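Local coordinates for uncharacterized protein (Legionella pneumophila subsp. pneumophila str. Philadelphia 1, PDB 4RXV), which is of unknown function but carries a RavJ peptidase domain of the papain-like CA clan, consistent with a cysteine protease role in Legionella infection, at residues 12-18 / 111-115; 122-128 / 141-147. One frame throughout, in Å; residues are numbered along the deposited sequence.

Contact 1 of 2, residues 12-18 / 111-115; sequences RLKQEQY and GVLLD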
# COMPACT_ATOMS: atom_id res chain seq x y z
N ARG A 12 -5.32 10.88 -5.42
CA ARG A 12 -6.28 9.96 -4.83
C ARG A 12 -5.63 9.21 -3.64
O ARG A 12 -6.27 9.00 -2.61
CB ARG A 12 -6.79 8.96 -5.86
CG ARG A 12 -7.65 7.84 -5.27
CD ARG A 12 -8.95 8.36 -4.66
NE ARG A 12 -9.74 7.31 -4.05
CZ ARG A 12 -9.66 6.97 -2.77
NH1 ARG A 12 -8.79 7.55 -1.97
NH2 ARG A 12 -10.45 6.02 -2.32
N LEU A 13 -4.39 8.78 -3.80
CA LEU A 13 -3.69 8.07 -2.72
C LEU A 13 -3.35 9.02 -1.57
O LEU A 13 -3.40 8.60 -0.41
CB LEU A 13 -2.44 7.42 -3.30
CG LEU A 13 -2.71 6.28 -4.29
CD1 LEU A 13 -1.50 6.00 -5.15
CD2 LEU A 13 -3.15 5.00 -3.55
N LYS A 14 -3.02 10.27 -1.87
CA LYS A 14 -2.78 11.26 -0.82
C LYS A 14 -4.01 11.45 0.08
O LYS A 14 -3.89 11.71 1.26
CB LYS A 14 -2.29 12.58 -1.42
CG LYS A 14 -0.86 12.54 -1.87
CD LYS A 14 -0.44 13.72 -2.71
CE LYS A 14 -0.59 15.02 -1.99
NZ LYS A 14 -0.04 16.12 -2.81
N GLN A 15 -5.21 11.31 -0.49
CA GLN A 15 -6.44 11.46 0.28
C GLN A 15 -6.52 10.46 1.41
O GLN A 15 -7.27 10.69 2.36
CB GLN A 15 -7.67 11.35 -0.62
CG GLN A 15 -7.82 12.50 -1.58
CD GLN A 15 -8.97 12.32 -2.52
OE1 GLN A 15 -8.78 11.96 -3.67
NE2 GLN A 15 -10.16 12.57 -2.05
N GLU A 16 -5.80 9.33 1.32
CA GLU A 16 -5.85 8.32 2.36
C GLU A 16 -5.05 8.68 3.59
O GLU A 16 -5.18 8.01 4.61
CB GLU A 16 -5.41 6.96 1.80
CG GLU A 16 -6.36 6.47 0.73
CD GLU A 16 -7.78 6.39 1.24
OE1 GLU A 16 -8.05 5.57 2.14
OE2 GLU A 16 -8.63 7.15 0.75
N GLN A 17 -4.23 9.71 3.50
CA GLN A 17 -3.42 10.19 4.64
C GLN A 17 -2.63 9.03 5.27
O GLN A 17 -2.65 8.81 6.50
CB GLN A 17 -4.29 10.91 5.67
CG GLN A 17 -4.93 12.17 5.08
CD GLN A 17 -3.89 13.22 4.67
OE1 GLN A 17 -3.15 13.69 5.53
NE2 GLN A 17 -3.91 13.66 3.42
N TYR A 18 -1.89 8.31 4.44
CA TYR A 18 -1.14 7.14 4.90
C TYR A 18 -0.10 7.49 5.97
O TYR A 18 0.24 6.65 6.80
CB TYR A 18 -0.49 6.46 3.72
CG TYR A 18 -1.46 5.72 2.81
CD1 TYR A 18 -2.32 4.78 3.31
CD2 TYR A 18 -1.46 5.93 1.43
CE1 TYR A 18 -3.17 4.05 2.49
CE2 TYR A 18 -2.31 5.22 0.60
CZ TYR A 18 -3.17 4.27 1.13
OH TYR A 18 -3.95 3.55 0.26
N GLY A 111 -6.56 -1.89 -3.06
CA GLY A 111 -8.00 -1.69 -3.02
C GLY A 111 -8.43 -0.33 -3.54
O GLY A 111 -9.36 -0.24 -4.34
N VAL A 112 -7.75 0.72 -3.10
CA VAL A 112 -8.05 2.07 -3.57
C VAL A 112 -7.98 2.14 -5.10
O VAL A 112 -8.84 2.73 -5.75
CB VAL A 112 -7.10 3.09 -2.92
CG1 VAL A 112 -7.19 4.44 -3.58
CG2 VAL A 112 -7.38 3.19 -1.41
N LEU A 113 -6.94 1.55 -5.66
CA LEU A 113 -6.71 1.62 -7.10
C LEU A 113 -7.68 0.74 -7.87
O LEU A 113 -8.17 1.15 -8.92
CB LEU A 113 -5.28 1.22 -7.39
CG LEU A 113 -4.26 2.17 -6.76
CD1 LEU A 113 -2.87 1.54 -6.78
CD2 LEU A 113 -4.29 3.54 -7.34
N LEU A 114 -7.97 -0.45 -7.37
CA LEU A 114 -8.91 -1.36 -8.01
C LEU A 114 -10.33 -0.80 -7.99
O LEU A 114 -11.16 -1.20 -8.79
CB LEU A 114 -8.84 -2.76 -7.35
CG LEU A 114 -7.60 -3.57 -7.75
CD1 LEU A 114 -7.32 -4.68 -6.78
CD2 LEU A 114 -7.74 -4.12 -9.15
N ASP A 115 -10.62 0.08 -7.04
CA ASP A 115 -11.94 0.66 -6.89
C ASP A 115 -12.18 1.83 -7.83
O ASP A 115 -13.27 2.34 -7.87
CB ASP A 115 -12.13 1.14 -5.45
CG ASP A 115 -13.56 1.47 -5.14
OD1 ASP A 115 -14.42 0.60 -5.33
OD2 ASP A 115 -13.82 2.62 -4.72
O HOH W 1 -10.34 5.13 -5.88
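V112 meets the end of helix 6-14 with both of its methyls, and each methyl has its own partners. From CB, which faces segment 12-18, CG1 stands trans to the backbone N (chi1 169°) and runs beneath the flat end of R12. It lies over the centre of the guanidinium, 3.6 Å from R12 CZ, and also touches R12 CG, because the arginine chain bends at chi2 and lays its own methylene and its charged end on the same methyl. On its other flank CG1 reaches L13 CD2 at 4.1 Å. The second branch, CG2, meets E16 CG at 4.0 Å and Y18 OH at 3.8 Å, two neighbours lying toward the same side of the methyl. That hydroxyl is hydrogen-bonded to H108 and S109 of the same helix as V112. Helix 105-114 is a buried helix of the RavJ peptidase domain, and here its C-terminal turn packs through V112 and L113 against R12 and L13 of the N-terminal helix, and through V112 against E16 of the K14-Q17 turn and Y18 beyond it. L13 extends the apolar patch along the helix, its CD2 lying 4.2 Å from L113 CD2. The guanidinium is held flat over the valine by polar contacts at its rim. R12 NH1 donates to E16 OE2 at 2.8 Å, nearly straight at 168° and in the guanidinium plane, although it comes to the carboxylate from above that group's own plane. The bend of the E16 chain at chi2 sets its carboxylate beside the guanidinium; the same OE2 also accepts from the backbone N of Y224, while OE1 takes N85. R12 NE donates to a water that in turn donates to the carbonyl O of V112 at 2.8 Å.

Contact 2 of 2, residues 122-128 / 141-147; sequences QYDVAVI and ITLLVPK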
# COMPACT_ATOMS: atom_id res chain seq x y z
N GLN A 122 -6.87 2.00 -17.79
CA GLN A 122 -5.53 2.45 -18.13
C GLN A 122 -4.42 1.54 -17.60
O GLN A 122 -3.38 1.39 -18.26
CB GLN A 122 -5.33 3.88 -17.61
CG GLN A 122 -3.98 4.53 -17.86
CD GLN A 122 -3.70 4.84 -19.33
OE1 GLN A 122 -4.39 4.39 -20.23
NE2 GLN A 122 -2.68 5.66 -19.55
N TYR A 123 -4.62 0.92 -16.43
CA TYR A 123 -3.61 0.11 -15.79
C TYR A 123 -4.19 -1.20 -15.32
O TYR A 123 -5.35 -1.27 -14.93
CB TYR A 123 -3.04 0.85 -14.57
CG TYR A 123 -2.22 2.07 -14.87
CD1 TYR A 123 -0.91 1.96 -15.31
CD2 TYR A 123 -2.72 3.35 -14.72
CE1 TYR A 123 -0.14 3.08 -15.58
CE2 TYR A 123 -1.97 4.47 -15.00
CZ TYR A 123 -0.68 4.33 -15.44
OH TYR A 123 0.04 5.47 -15.72
N ASP A 124 -3.34 -2.22 -15.29
CA ASP A 124 -3.58 -3.40 -14.48
C ASP A 124 -2.89 -3.19 -13.12
O ASP A 124 -1.98 -2.37 -12.99
CB ASP A 124 -3.02 -4.65 -15.17
CG ASP A 124 -3.67 -4.93 -16.51
OD1 ASP A 124 -4.91 -4.95 -16.58
OD2 ASP A 124 -2.93 -5.19 -17.50
N VAL A 125 -3.35 -3.93 -12.10
CA VAL A 125 -2.82 -3.80 -10.75
C VAL A 125 -2.14 -5.09 -10.39
O VAL A 125 -2.64 -6.17 -10.69
CB VAL A 125 -3.95 -3.47 -9.75
CG1 VAL A 125 -3.42 -3.41 -8.33
CG2 VAL A 125 -4.58 -2.14 -10.10
N ALA A 126 -0.98 -5.00 -9.74
CA ALA A 126 -0.31 -6.19 -9.22
C ALA A 126 0.13 -5.93 -7.80
O ALA A 126 0.32 -4.78 -7.39
CB ALA A 126 0.87 -6.57 -10.08
N VAL A 127 0.30 -6.99 -7.04
CA VAL A 127 0.88 -6.90 -5.70
C VAL A 127 2.04 -7.86 -5.64
O VAL A 127 1.92 -9.03 -6.05
CB VAL A 127 -0.17 -7.22 -4.61
CG1 VAL A 127 0.47 -7.11 -3.20
CG2 VAL A 127 -1.36 -6.29 -4.73
N ILE A 128 3.17 -7.37 -5.19
CA ILE A 128 4.42 -8.10 -5.20
C ILE A 128 5.04 -8.14 -3.81
O ILE A 128 4.87 -7.24 -2.98
CB ILE A 128 5.45 -7.47 -6.19
CG1 ILE A 128 5.97 -6.11 -5.69
CG2 ILE A 128 4.83 -7.35 -7.58
CD1 ILE A 128 7.07 -5.48 -6.59
N ILE A 141 4.44 -4.57 -2.06
CA ILE A 141 4.32 -3.32 -2.80
C ILE A 141 3.24 -3.50 -3.85
O ILE A 141 3.11 -4.57 -4.44
CB ILE A 141 5.68 -2.96 -3.50
CG1 ILE A 141 6.75 -2.71 -2.42
CG2 ILE A 141 5.53 -1.79 -4.42
CD1 ILE A 141 8.15 -2.53 -3.00
N THR A 142 2.49 -2.44 -4.13
CA THR A 142 1.48 -2.44 -5.19
C THR A 142 2.06 -1.80 -6.43
O THR A 142 2.78 -0.79 -6.34
CB THR A 142 0.20 -1.81 -4.67
OG1 THR A 142 -0.33 -2.72 -3.71
CG2 THR A 142 -0.84 -1.57 -5.75
N LEU A 143 1.74 -2.37 -7.59
CA LEU A 143 2.15 -1.83 -8.88
C LEU A 143 0.95 -1.50 -9.74
O LEU A 143 -0.06 -2.20 -9.74
CB LEU A 143 3.01 -2.81 -9.68
CG LEU A 143 4.25 -3.37 -8.99
CD1 LEU A 143 4.91 -4.40 -9.93
CD2 LEU A 143 5.20 -2.28 -8.61
N LEU A 144 1.10 -0.43 -10.50
CA LEU A 144 0.26 -0.12 -11.66
C LEU A 144 1.06 -0.40 -12.91
O LEU A 144 2.10 0.20 -13.12
CB LEU A 144 -0.17 1.34 -11.63
CG LEU A 144 -1.12 1.71 -10.48
CD1 LEU A 144 -1.07 3.20 -10.19
CD2 LEU A 144 -2.52 1.29 -10.79
N VAL A 145 0.61 -1.37 -13.72
CA VAL A 145 1.33 -1.70 -14.95
C VAL A 145 0.46 -1.33 -16.14
O VAL A 145 -0.74 -1.50 -16.11
CB VAL A 145 1.76 -3.19 -15.00
CG1 VAL A 145 2.77 -3.48 -13.88
CG2 VAL A 145 0.58 -4.13 -14.93
N PRO A 146 1.06 -0.79 -17.20
CA PRO A 146 0.26 -0.44 -18.36
C PRO A 146 -0.47 -1.67 -18.90
O PRO A 146 0.04 -2.78 -18.89
CB PRO A 146 1.29 0.10 -19.34
CG PRO A 146 2.37 0.64 -18.48
CD PRO A 146 2.45 -0.32 -17.34
N LYS A 147 -1.70 -1.45 -19.34
CA LYS A 147 -2.51 -2.52 -19.91
C LYS A 147 -1.73 -3.32 -20.92
O LYS A 147 -1.13 -2.74 -21.83
CB LYS A 147 -3.70 -1.89 -20.64
CG LYS A 147 -4.78 -1.42 -19.74
CD LYS A 147 -5.47 -2.58 -19.09
CE LYS A 147 -6.69 -2.12 -18.36
NZ LYS A 147 -7.29 -3.25 -17.65
O HOH W 2 -2.02 1.79 -20.37
O HOH W 3 -8.00 -3.41 -14.91
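The Y123 ring has L144 CB over one face, a CH-pi contact of 4.2 Å from CB to the ring centroid, while the backbone of V145 and P146 passes at its edge. The two side chains cross at about a right angle, and L144 CD2 also reaches back to Y123 CB. This contact lies at the open end of an antiparallel beta hairpin, strands 123-133 and 136-146, which form the middle of a four-stranded sheet between strands 168-170 and 202-206. Backbone pairing is regular: D124 with V145, A126 with L143 and I128 with I141 are hydrogen-bonded pairs, each with two N-H to O bonds, such as L143 N to A126 O at 2.8 Å. V125 and V127 pair with L144 and T142 in non-hydrogen-bonded register. The side chains of V125, V127, T142 and L144 share one face of the sheet, on which helix 105-114 packs; V125 CG2 and L144 CD2 lie side by side at 4.1 Å, and T142 OG1 is hydrogen-bonded to the A106 carbonyl. The other face carries D124, A126, I128, I141, L143 and V145. There I128 has CG1 between its backbone N and carbonyl carbon (chi1 70°), which places CG1 3.8 Å from I141 CB and lets CG2 reach L143 CD1 at 3.8 Å. Where the pairing ends, K147 N makes only a weak bond to the Q122 carbonyl. The K147 chain bends at chi2 and returns across D124, its CD resting near the carboxylate, until NZ meets D124 OD1 at 3.1 Å from above the carboxylate plane in a salt bridge.

Helix 105-114 joins the two contacts, with segment 111-115 packing against the N-terminal helix in contact 1 and against the hairpin strands that form contact 2. Their centres are about 14 Å apart, yet their side chains touch: L114 CD2 lies 3.8 Å from V125 CG2, while L113 CD1 lies 3.9 Å from T142 CG2 and 4.0 Å from L144 CD2. L113 thus serves both, since its other methyl meets L13. I9 of helix 6-14 touches Y123 and L144, so the N-terminal helix reaches the sheet directly as well. A helix packed on an antiparallel sheet is consistent with the papain-like core of clan CA peptidases.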